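Local coordinates for protein lysyl oxidase (PDB 1W7C) that probably oxidises primary amines, including those on protein lysine side chains, to aldehydes, using a copper ion and a built-in topaquinone cofactor, at residues 178-181 with 186-189; 140-145 with 213-218; 127-132 with 136-141. One frame throughout, in Å; residues are numbered along the deposited sequence. Where two conformers were deposited one is given.

Contact 1. Residues 178-181 with 186-189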
ATOM      1  N   GLN A 178     -29.857 -16.063  -9.575  1.00 16.55           N
ATOM      2  CA  GLN A 178     -30.977 -16.421 -10.450  1.00 16.75           C
ATOM      3  C   GLN A 178     -31.491 -15.179 -11.169  1.00 17.57           C
ATOM      4  O   GLN A 178     -31.168 -14.046 -10.760  1.00 17.30           O
ATOM      5  CB  GLN A 178     -32.084 -17.082  -9.595  1.00 17.29           C
ATOM      6  CG  GLN A 178     -31.620 -18.370  -8.894  1.00 18.57           C
ATOM      7  CD  GLN A 178     -32.619 -18.927  -7.937  1.00 18.12           C
ATOM      8  OE1 GLN A 178     -32.385 -19.994  -7.391  1.00 18.94           O
ATOM      9  NE2 GLN A 178     -33.731 -18.215  -7.719  1.00 19.30           N
ATOM     10  N   LEU A 179     -32.259 -15.391 -12.237  1.00 17.41           N
ATOM     11  CA  LEU A 179     -32.755 -14.323 -13.095  1.00 17.59           C
ATOM     12  C   LEU A 179     -34.295 -14.315 -13.124  1.00 18.93           C
ATOM     13  O   LEU A 179     -34.935 -14.968 -13.965  1.00 19.15           O
ATOM     14  CB  LEU A 179     -32.174 -14.482 -14.498  1.00 18.12           C
ATOM     15  CG  LEU A 179     -30.648 -14.272 -14.555  1.00 19.39           C
ATOM     16  CD1 LEU A 179     -30.104 -14.831 -15.875  1.00 21.77           C
ATOM     17  CD2 LEU A 179     -30.261 -12.813 -14.413  1.00 20.27           C
ATOM     18  N   HIS A 180     -34.879 -13.540 -12.221  1.00 18.21           N
ATOM     19  CA  HIS A 180     -36.317 -13.352 -12.165  1.00 19.66           C
ATOM     20  C   HIS A 180     -36.684 -12.091 -12.917  1.00 20.07           C
ATOM     21  O   HIS A 180     -36.081 -11.026 -12.760  1.00 19.82           O
ATOM     22  CB  HIS A 180     -36.814 -13.258 -10.713  1.00 19.75           C
ATOM     23  CG  HIS A 180     -38.271 -12.939 -10.611  1.00 18.80           C
ATOM     24  ND1 HIS A 180     -39.247 -13.839 -10.985  1.00 20.82           N
ATOM     25  CD2 HIS A 180     -38.923 -11.798 -10.258  1.00 21.49           C
ATOM     26  CE1 HIS A 180     -40.443 -13.285 -10.829  1.00 21.98           C
ATOM     27  NE2 HIS A 180     -40.277 -12.045 -10.392  1.00 22.52           N
ATOM     28  N   ASP A 181     -37.686 -12.232 -13.762  1.00 21.52           N
ATOM     29  CA  ASP A 181     -38.130 -11.139 -14.626  1.00 23.08           C
ATOM     30  C   ASP A 181     -39.490 -10.658 -14.101  1.00 23.85           C
ATOM     31  O   ASP A 181     -40.490 -11.346 -14.291  1.00 24.05           O
ATOM     32  CB  ASP A 181     -38.262 -11.612 -16.076  1.00 27.38           C
ATOM     33  CG  ASP A 181     -38.619 -10.520 -17.013  1.00 28.48           C
ATOM     34  OD1 ASP A 181     -39.072  -9.435 -16.586  1.00 32.69           O
ATOM     35  OD2 ASP A 181     -38.533 -10.682 -18.238  1.00 34.92           O
ATOM     36  N   ALA A 186     -41.442 -14.945 -14.772  1.00 21.43           N
ATOM     37  CA  ALA A 186     -40.537 -16.081 -14.928  1.00 23.49           C
ATOM     38  C   ALA A 186     -39.241 -15.929 -14.162  1.00 18.76           C
ATOM     39  O   ALA A 186     -38.681 -14.845 -14.082  1.00 23.15           O
ATOM     40  CB  ALA A 186     -40.231 -16.295 -16.413  1.00 27.41           C
ATOM     41  N   THR A 187     -38.746 -17.054 -13.655  1.00 19.41           N
ATOM     42  CA  THR A 187     -37.449 -17.158 -13.030  1.00 18.44           C
ATOM     43  C   THR A 187     -36.668 -18.224 -13.745  1.00 18.66           C
ATOM     44  O   THR A 187     -37.075 -19.384 -13.779  1.00 20.05           O
ATOM     45  CB  THR A 187     -37.604 -17.502 -11.546  1.00 19.53           C
ATOM     46  OG1 THR A 187     -38.444 -16.508 -10.936  1.00 20.80           O
ATOM     47  CG2 THR A 187     -36.233 -17.532 -10.796  1.00 21.21           C
ATOM     48  N   VAL A 188     -35.535 -17.814 -14.308  1.00 18.61           N
ATOM     49  CA  VAL A 188     -34.634 -18.725 -14.995  1.00 18.73           C
ATOM     50  C   VAL A 188     -33.248 -18.697 -14.367  1.00 18.71           C
ATOM     51  O   VAL A 188     -32.939 -17.868 -13.518  1.00 18.42           O
ATOM     52  CB  VAL A 188     -34.576 -18.435 -16.514  1.00 22.12           C
ATOM     53  CG1 VAL A 188     -35.962 -18.445 -17.100  1.00 23.61           C
ATOM     54  CG2 VAL A 188     -33.885 -17.091 -16.777  1.00 19.71           C
ATOM     55  N   ASP A 189     -32.423 -19.636 -14.784  1.00 18.75           N
ATOM     56  CA  ASP A 189     -31.074 -19.734 -14.246  1.00 18.08           C
ATOM     57  C   ASP A 189     -30.217 -20.518 -15.240  1.00 18.64           C
ATOM     58  O   ASP A 189     -30.715 -21.411 -15.928  1.00 21.37           O
ATOM     59  CB  ASP A 189     -31.150 -20.431 -12.860  1.00 18.30           C
ATOM     60  CG  ASP A 189     -29.944 -20.225 -11.984  1.00 18.49           C
ATOM     61  OD1 ASP A 189     -29.029 -19.419 -12.329  1.00 18.09           O
ATOM     62  OD2 ASP A 189     -29.853 -20.810 -10.869  1.00 19.03           O
TER
HETATM   63  O   HOH W   1     -36.563 -14.654 -16.165  1.00 29.52           O

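Contact 2. Residues 140-145 with 213-218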
ATOM      1  N   ALA A 140     -31.512 -27.673  -2.612  1.00 20.50           N
ATOM      2  CA  ALA A 140     -31.796 -29.098  -2.749  1.00 23.08           C
ATOM      3  C   ALA A 140     -32.766 -29.365  -3.902  1.00 20.70           C
ATOM      4  O   ALA A 140     -32.586 -30.308  -4.659  1.00 23.31           O
ATOM      5  CB  ALA A 140     -32.355 -29.676  -1.439  1.00 23.16           C
ATOM      6  N   ALA A 141     -33.769 -28.509  -4.049  1.00 19.81           N
ATOM      7  CA  ALA A 141     -34.736 -28.630  -5.142  1.00 20.92           C
ATOM      8  C   ALA A 141     -34.041 -28.466  -6.500  1.00 20.74           C
ATOM      9  O   ALA A 141     -34.312 -29.205  -7.446  1.00 20.35           O
ATOM     10  CB  ALA A 141     -35.839 -27.615  -4.998  1.00 21.48           C
ATOM     11  N   LYS A 142     -33.164 -27.476  -6.605  1.00 19.72           N
ATOM     12  CA  LYS A 142     -32.429 -27.256  -7.833  1.00 19.07           C
ATOM     13  C   LYS A 142     -31.500 -28.403  -8.183  1.00 19.23           C
ATOM     14  O   LYS A 142     -31.450 -28.835  -9.325  1.00 20.76           O
ATOM     15  CB  LYS A 142     -31.684 -25.922  -7.804  1.00 19.22           C
ATOM     16  CG  LYS A 142     -32.613 -24.700  -7.791  1.00 19.84           C
ATOM     17  CD  LYS A 142     -31.900 -23.378  -7.432  1.00 18.28           C
ATOM     18  CE  LYS A 142     -31.022 -22.888  -8.565  1.00 17.07           C
ATOM     19  NZ  LYS A 142     -30.277 -21.666  -8.175  1.00 18.80           N
ATOM     20  N   SER A 143     -30.770 -28.888  -7.199  1.00 19.38           N
ATOM     21  CA  SER A 143     -29.887 -30.034  -7.385  1.00 21.85           C
ATOM     22  C   SER A 143     -30.657 -31.259  -7.873  1.00 21.02           C
ATOM     23  O   SER A 143     -30.231 -31.921  -8.824  1.00 21.35           O
ATOM     24  CB  SER A 143     -29.169 -30.345  -6.064  0.45 29.51           C
ATOM     25  OG  SER A 143     -28.313 -31.466  -6.182  0.45 26.33           O
ATOM     26  N   SER A 144     -31.811 -31.519  -7.270  1.00 23.11           N
ATOM     27  CA  SER A 144     -32.637 -32.666  -7.654  1.00 23.00           C
ATOM     28  C   SER A 144     -33.174 -32.524  -9.068  1.00 21.74           C
ATOM     29  O   SER A 144     -33.174 -33.477  -9.849  1.00 23.21           O
ATOM     30  CB  SER A 144     -33.798 -32.836  -6.676  0.60 28.02           C
ATOM     31  OG  SER A 144     -34.496 -34.047  -6.923  0.60 25.55           O
ATOM     32  N   PHE A 145     -33.582 -31.304  -9.410  1.00 20.99           N
ATOM     33  CA  PHE A 145     -34.089 -31.015 -10.743  1.00 21.89           C
ATOM     34  C   PHE A 145     -32.987 -31.225 -11.788  1.00 21.95           C
ATOM     35  O   PHE A 145     -33.219 -31.816 -12.847  1.00 22.61           O
ATOM     36  CB  PHE A 145     -34.658 -29.589 -10.811  1.00 22.02           C
ATOM     37  CG  PHE A 145     -34.864 -29.089 -12.207  1.00 25.04           C
ATOM     38  CD1 PHE A 145     -36.025 -29.415 -12.905  1.00 26.23           C
ATOM     39  CD2 PHE A 145     -33.896 -28.320 -12.838  1.00 25.43           C
ATOM     40  CE1 PHE A 145     -36.210 -28.973 -14.217  1.00 30.17           C
ATOM     41  CE2 PHE A 145     -34.075 -27.885 -14.162  1.00 27.35           C
ATOM     42  CZ  PHE A 145     -35.231 -28.197 -14.833  1.00 30.69           C
ATOM     43  N   PHE A 213     -32.415 -23.204 -17.437  1.00 20.85           N
ATOM     44  CA  PHE A 213     -33.682 -23.775 -16.999  1.00 21.42           C
ATOM     45  C   PHE A 213     -34.620 -22.731 -16.420  1.00 21.37           C
ATOM     46  O   PHE A 213     -34.207 -21.666 -15.998  1.00 20.89           O
ATOM     47  CB  PHE A 213     -33.478 -24.953 -16.029  1.00 20.27           C
ATOM     48  CG  PHE A 213     -32.727 -24.608 -14.764  1.00 21.28           C
ATOM     49  CD1 PHE A 213     -33.409 -24.368 -13.591  1.00 24.03           C
ATOM     50  CD2 PHE A 213     -31.323 -24.567 -14.738  1.00 20.82           C
ATOM     51  CE1 PHE A 213     -32.720 -24.103 -12.418  1.00 20.37           C
ATOM     52  CE2 PHE A 213     -30.629 -24.286 -13.562  1.00 21.38           C
ATOM     53  CZ  PHE A 213     -31.327 -24.052 -12.409  1.00 20.22           C
ATOM     54  N   ASP A 214     -35.901 -23.034 -16.522  1.00 21.54           N
ATOM     55  CA  ASP A 214     -36.973 -22.266 -15.930  1.00 19.67           C
ATOM     56  C   ASP A 214     -37.360 -22.959 -14.625  1.00 21.99           C
ATOM     57  O   ASP A 214     -37.717 -24.156 -14.610  1.00 23.28           O
ATOM     58  CB  ASP A 214     -38.174 -22.224 -16.864  1.00 24.41           C
ATOM     59  CG  ASP A 214     -39.254 -21.329 -16.348  1.00 29.89           C
ATOM     60  OD1 ASP A 214     -39.748 -21.586 -15.261  1.00 29.11           O
ATOM     61  OD2 ASP A 214     -39.707 -20.368 -16.993  1.00 43.27           O
ATOM     62  N   MET A 215     -37.246 -22.227 -13.524  1.00 20.22           N
ATOM     63  CA  MET A 215     -37.560 -22.726 -12.182  1.00 20.19           C
ATOM     64  C   MET A 215     -38.638 -21.853 -11.530  1.00 20.17           C
ATOM     65  O   MET A 215     -38.614 -21.624 -10.313  1.00 21.11           O
ATOM     66  CB  MET A 215     -36.276 -22.770 -11.324  1.00 20.29           C
ATOM     67  CG  MET A 215     -35.504 -21.464 -11.315  1.00 20.35           C
ATOM     68  SD  MET A 215     -34.197 -21.399 -10.069  1.00 20.37           S
ATOM     69  CE  MET A 215     -35.169 -21.452  -8.554  1.00 20.06           C
ATOM     70  N   THR A 216     -39.617 -21.428 -12.330  1.00 21.18           N
ATOM     71  CA  THR A 216     -40.694 -20.555 -11.836  1.00 21.69           C
ATOM     72  C   THR A 216     -41.654 -21.334 -10.940  1.00 23.04           C
ATOM     73  O   THR A 216     -42.072 -22.432 -11.272  1.00 22.23           O
ATOM     74  CB  THR A 216     -41.479 -19.963 -13.004  1.00 21.68           C
ATOM     75  OG1 THR A 216     -40.584 -19.299 -13.914  1.00 21.81           O
ATOM     76  CG2 THR A 216     -42.465 -18.864 -12.525  1.00 25.49           C
ATOM     77  N   GLY A 217     -41.977 -20.750  -9.795  1.00 19.97           N
ATOM     78  CA  GLY A 217     -43.020 -21.255  -8.920  1.00 22.86           C
ATOM     79  C   GLY A 217     -42.530 -22.319  -7.957  1.00 22.09           C
ATOM     80  O   GLY A 217     -41.425 -22.834  -8.085  1.00 22.55           O
ATOM     81  N   ARG A 218     -43.399 -22.687  -7.018  1.00 22.19           N
ATOM     82  CA  ARG A 218     -43.082 -23.604  -5.928  1.00 22.15           C
ATOM     83  C   ARG A 218     -43.310 -25.074  -6.276  1.00 23.17           C
ATOM     84  O   ARG A 218     -42.986 -25.933  -5.488  1.00 23.90           O
ATOM     85  CB  ARG A 218     -43.937 -23.246  -4.706  1.00 24.82           C
ATOM     86  CG  ARG A 218     -43.585 -21.907  -4.098  1.00 23.90           C
ATOM     87  CD  ARG A 218     -44.194 -21.689  -2.734  1.00 22.64           C
ATOM     88  NE  ARG A 218     -45.661 -21.658  -2.763  1.00 24.14           N
ATOM     89  CZ  ARG A 218     -46.424 -21.774  -1.692  1.00 23.00           C
ATOM     90  NH1 ARG A 218     -45.870 -21.968  -0.497  1.00 26.40           N
ATOM     91  NH2 ARG A 218     -47.743 -21.681  -1.800  1.00 23.27           N
TER

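Contact 3. Residues 127-132 with 136-141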
ATOM      1  N   LEU A 127     -40.207 -11.032   1.517  1.00 17.87           N
ATOM      2  CA  LEU A 127     -39.446 -11.256   0.293  1.00 18.22           C
ATOM      3  C   LEU A 127     -40.127 -12.375  -0.481  1.00 17.99           C
ATOM      4  O   LEU A 127     -40.171 -13.497   0.013  1.00 17.87           O
ATOM      5  CB  LEU A 127     -38.005 -11.636   0.650  1.00 17.49           C
ATOM      6  CG  LEU A 127     -37.050 -12.021  -0.489  1.00 17.02           C
ATOM      7  CD1 LEU A 127     -36.622 -10.763  -1.220  1.00 18.83           C
ATOM      8  CD2 LEU A 127     -35.859 -12.763   0.052  1.00 19.38           C
ATOM      9  N   PRO A 128     -40.682 -12.096  -1.664  1.00 18.21           N
ATOM     10  CA  PRO A 128     -41.409 -13.129  -2.418  1.00 19.26           C
ATOM     11  C   PRO A 128     -40.549 -14.350  -2.754  1.00 19.52           C
ATOM     12  O   PRO A 128     -39.349 -14.233  -3.034  1.00 18.47           O
ATOM     13  CB  PRO A 128     -41.802 -12.395  -3.698  1.00 21.98           C
ATOM     14  CG  PRO A 128     -41.851 -10.982  -3.323  1.00 21.15           C
ATOM     15  CD  PRO A 128     -40.712 -10.787  -2.355  1.00 19.27           C
ATOM     16  N   PHE A 129     -41.187 -15.515  -2.811  1.00 19.38           N
ATOM     17  CA  PHE A 129     -40.517 -16.752  -3.166  1.00 19.92           C
ATOM     18  C   PHE A 129     -39.644 -16.617  -4.421  1.00 18.77           C
ATOM     19  O   PHE A 129     -38.518 -17.097  -4.442  1.00 18.44           O
ATOM     20  CB  PHE A 129     -41.556 -17.860  -3.391  1.00 19.69           C
ATOM     21  CG  PHE A 129     -40.937 -19.184  -3.757  1.00 20.41           C
ATOM     22  CD1 PHE A 129     -40.453 -20.032  -2.768  1.00 22.72           C
ATOM     23  CD2 PHE A 129     -40.820 -19.570  -5.095  1.00 18.71           C
ATOM     24  CE1 PHE A 129     -39.882 -21.218  -3.094  1.00 22.16           C
ATOM     25  CE2 PHE A 129     -40.254 -20.776  -5.417  1.00 22.86           C
ATOM     26  CZ  PHE A 129     -39.782 -21.600  -4.417  1.00 22.13           C
ATOM     27  N   GLU A 130     -40.184 -16.019  -5.487  1.00 19.20           N
ATOM     28  CA  GLU A 130     -39.451 -15.950  -6.754  1.00 19.46           C
ATOM     29  C   GLU A 130     -38.075 -15.306  -6.627  1.00 18.61           C
ATOM     30  O   GLU A 130     -37.181 -15.699  -7.356  1.00 19.73           O
ATOM     31  CB  GLU A 130     -40.226 -15.251  -7.860  1.00 20.35           C
ATOM     32  CG  GLU A 130     -41.456 -16.011  -8.363  1.00 20.24           C
ATOM     33  CD  GLU A 130     -41.197 -17.481  -8.697  1.00 20.13           C
ATOM     34  OE1 GLU A 130     -42.019 -18.330  -8.318  1.00 25.77           O
ATOM     35  OE2 GLU A 130     -40.200 -17.785  -9.392  1.00 22.03           O
ATOM     36  N   VAL A 131     -37.931 -14.342  -5.716  1.00 17.58           N
ATOM     37  CA  VAL A 131     -36.673 -13.615  -5.506  1.00 16.79           C
ATOM     38  C   VAL A 131     -36.076 -13.980  -4.134  1.00 17.32           C
ATOM     39  O   VAL A 131     -35.301 -13.237  -3.540  1.00 17.84           O
ATOM     40  CB  VAL A 131     -36.852 -12.081  -5.655  1.00 17.86           C
ATOM     41  CG1 VAL A 131     -37.204 -11.708  -7.072  1.00 18.53           C
ATOM     42  CG2 VAL A 131     -37.864 -11.516  -4.680  1.00 19.77           C
ATOM     43  N   GLY A 132     -36.417 -15.159  -3.666  1.00 16.64           N
ATOM     44  CA  GLY A 132     -36.092 -15.597  -2.338  1.00 18.22           C
ATOM     45  C   GLY A 132     -34.603 -15.902  -2.137  1.00 15.77           C
ATOM     46  O   GLY A 132     -33.789 -15.895  -3.069  1.00 19.04           O
ATOM     47  N   ARG A 136     -31.262 -23.720   1.931  1.00 19.25           N
ATOM     48  CA  ARG A 136     -30.977 -25.159   1.853  1.00 20.18           C
ATOM     49  C   ARG A 136     -32.070 -25.871   1.057  1.00 20.84           C
ATOM     50  O   ARG A 136     -31.793 -26.799   0.304  1.00 20.83           O
ATOM     51  CB  ARG A 136     -30.859 -25.778   3.231  1.00 20.97           C
ATOM     52  CG  ARG A 136     -29.585 -25.409   3.914  1.00 26.54           C
ATOM     53  CD  ARG A 136     -29.343 -26.112   5.214  1.00 32.49           C
ATOM     54  NE  ARG A 136     -28.059 -25.682   5.752  1.00 39.17           N
ATOM     55  CZ  ARG A 136     -27.644 -25.905   6.983  1.00 45.54           C
ATOM     56  NH1 ARG A 136     -28.385 -26.604   7.833  1.00 48.72           N
ATOM     57  NH2 ARG A 136     -26.452 -25.452   7.354  1.00 47.14           N
ATOM     58  N   ILE A 137     -33.302 -25.427   1.239  1.00 19.62           N
ATOM     59  CA  ILE A 137     -34.469 -26.051   0.591  1.00 20.20           C
ATOM     60  C   ILE A 137     -34.461 -25.802  -0.924  1.00 19.98           C
ATOM     61  O   ILE A 137     -34.618 -26.737  -1.720  1.00 20.30           O
ATOM     62  CB  ILE A 137     -35.776 -25.551   1.271  1.00 21.17           C
ATOM     63  CG1 ILE A 137     -35.795 -25.892   2.780  1.00 26.03           C
ATOM     64  CG2 ILE A 137     -36.998 -26.132   0.561  1.00 24.68           C
ATOM     65  CD1 ILE A 137     -35.410 -27.291   3.101  1.00 33.69           C
ATOM     66  N   LYS A 138     -34.228 -24.556  -1.325  1.00 18.28           N
ATOM     67  CA  LYS A 138     -34.165 -24.233  -2.747  1.00 18.46           C
ATOM     68  C   LYS A 138     -32.944 -24.861  -3.419  1.00 17.27           C
ATOM     69  O   LYS A 138     -33.053 -25.323  -4.555  1.00 19.58           O
ATOM     70  CB  LYS A 138     -34.193 -22.725  -2.987  1.00 19.38           C
ATOM     71  CG  LYS A 138     -34.302 -22.345  -4.448  1.00 19.01           C
ATOM     72  CD  LYS A 138     -34.876 -20.955  -4.629  1.00 19.67           C
ATOM     73  CE  LYS A 138     -36.399 -20.951  -4.588  1.00 19.67           C
ATOM     74  NZ  LYS A 138     -37.004 -19.575  -4.475  1.00 21.87           N
ATOM     75  N   SER A 139     -31.798 -24.873  -2.739  1.00 18.21           N
ATOM     76  CA  SER A 139     -30.593 -25.538  -3.277  1.00 19.04           C
ATOM     77  C   SER A 139     -30.847 -27.016  -3.547  1.00 19.35           C
ATOM     78  O   SER A 139     -30.454 -27.546  -4.587  1.00 21.00           O
ATOM     79  CB  SER A 139     -29.429 -25.381  -2.308  1.00 20.59           C
ATOM     80  OG  SER A 139     -29.035 -24.035  -2.326  1.00 23.04           O
ATOM     81  N   ALA A 140     -31.512 -27.673  -2.612  1.00 20.50           N
ATOM     82  CA  ALA A 140     -31.796 -29.098  -2.749  1.00 23.08           C
ATOM     83  C   ALA A 140     -32.766 -29.365  -3.902  1.00 20.70           C
ATOM     84  O   ALA A 140     -32.586 -30.308  -4.659  1.00 23.31           O
ATOM     85  CB  ALA A 140     -32.355 -29.676  -1.439  1.00 23.16           C
ATOM     86  N   ALA A 141     -33.769 -28.509  -4.049  1.00 19.81           N
ATOM     87  CA  ALA A 141     -34.736 -28.630  -5.142  1.00 20.92           C
ATOM     88  C   ALA A 141     -34.041 -28.466  -6.500  1.00 20.74           C
ATOM     89  O   ALA A 141     -34.312 -29.205  -7.446  1.00 20.35           O
ATOM     90  CB  ALA A 141     -35.839 -27.615  -4.998  1.00 21.48           C
TER
HETATM   91  O   HOH W   2     -36.645 -18.478  -7.001  1.00 19.60           O

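Contact 1. Residues 178-181 with 186-189
The closed end of the beta hairpin built from strands 170-180 and 187-195 is held by two antiparallel pairs, Leu179 with Val188 and His180 with Thr187. The first is the hydrogen-bonded pair. Leu179 N gives its proton to Val188 O at 2.9 Å, while Val188 N bonds Leu179 O at 2.9 Å, almost straight at the hydrogen (173°) although the donor sits above the carbonyl plane. Closer to the turn, Asp181 N reaches Ala186 O at 2.8 Å. A water donates to both Leu179 O and Ala186 O, so each carbonyl oxygen accepts a second hydrogen bond besides the main-chain one.

His180 and Thr187 form the non-hydrogen-bonded pair, and here the side chains supply the link: His180 ND1 donates to Thr187 OG1 at 2.8 Å, the hydroxyl lying 19° out of the ring plane. The imidazole is placed for this by holding CG anti to the backbone N (chi1 175°). Thr187 OG1 is also hydrogen-bonded to Glu130, so a threonine suits a site where one small hydroxyl must serve two partners. On the opposite face of the sheet, Leu179 CB touches Val188 CG2 at 3.9 Å, a plain apolar contact between residues well suited to strands.

At the far end Gln178 CG packs 3.6 Å from Asp189 OD2. The amide and carboxylate do not pair with each other; Gln178 OE1 and Asp189 OD2 both turn to Lys142. The His180 to Thr187 bond is particular to this hairpin, whereas the alternation of a hydrogen-bonded with a non-hydrogen-bonded pair is that of an antiparallel beta hairpin.

Contact 2. Residues 140-145 with 213-218
Phe145 overlaps Phe213, with CD2 of the helix residue placed over one face of the strand residue's ring. The rings are neither stacked nor perpendicular: their centroids are 5.3 Å apart and their planes meet at 41°, the two side chains sliding past each other in opposite directions. The closest touch is Phe145 CE2 against Phe213 CB at 3.5 Å, so the far part of the Phe145 ring packs against the beta carbon of Phe213. Phe213 is turned into this position by placing CG between the backbone N and the carbonyl carbon (chi1 60°).

Lys142, one helical turn before Phe145, meets the same ring differently. Its CE lies near the ring plane of Phe213, 4.0 Å from CZ at the edge, and also packs 3.8 Å from Met215 SD. Met215 CE comes within 4.0 Å of Lys142 CD. A long lysine suits this buried place because its methylenes pack against the phenylalanine and the flexible thioether, while a bend in the chain (chi3 73°) carries NZ on to Gln178 and Asp189.

Asp214, between the two apolar residues, points away from the helix and organises the end of the strand. Its OD1 accepts from Thr216 N at 2.9 Å, making an Asx turn, and from Thr216 OG1 at 2.8 Å; both donors approach from the same face of the carboxylate.

Helix 136-150 thus lies against the sheet where strand 209-214 ends. Strands 187-195 and 224-230 flank that strand, Met225 of the latter touching both phenyl rings, and Ser174 of strand 170-180 adjoins Lys142 and Phe213.

Contact 3. Residues 127-132 with 136-141
One face of the Phe129 ring carries the ammonium group of Lys138, and the aliphatic CG of Arg218 lies over the other; Glu130 OE1 sits at the edge, in the ring plane. Phe50 adds an edge-to-face pairing. Lys138 NZ is centred over the Phe129 face, 3.5 Å from the centroid of that ring and only 13° off the normal, a well-formed cation-pi interaction. The neighbouring methylene joins in, with Lys138 CE 3.4 Å from Phe129 CZ. A bend at chi3 (-84°) in the otherwise extended lysine brings NZ to this position.

Phe129 opens a short 3-10 segment that follows strand 126-128, and Lys138 stands in the first turn of helix 136-150, where its backbone N is held by Asp135 OD2. The contact therefore ties the two sides of the strand-to-helix connection. Two bonds, each spanning three residues, frame the 3-10 segment: Val131 N to Pro128 O at 3.0 Å and Gly132 N to Phe129 O at 3.0 Å. Glycine suits position 132 because a beta carbon there would collide with Phe129 O.

Phe129 O also lies 2.9 Å from Lys138 NZ, but the angle is too poor for a hydrogen bond. Lys138 NZ instead donates to a water 2.8 Å away, and this water lies 2.9 Å from Glu130 O. A leucine in place of Phe129 would probably cost the buried ammonium group its aromatic partner and let it turn more freely. The Glu130 carboxylate, engaged with Thr187 and Gly217, keeps its OE2 6.1 Å from Lys138 NZ and may stabilise the lysine's charge at a distance.

Contacts 2 and 3 are buried, whereas contact 1 is only partly so. Contacts 2 and 3 draw on the same helix, 136-150, which sends one lysine to the sheet and another to the 3-10 segment; contacts 1 and 2 meet on neighbouring strands of one five-stranded antiparallel sheet. Their chemistry follows their place: main-chain bonding between strands in contact 1, apolar and aromatic packing of helix on sheet in contact 2, and a charge over a ring in contact 3. Glu130 joins all three, its OE2 2.7 Å from Thr187 OG1 in contact 1 and its OE1 2.8 Å from Gly217 N in contact 2.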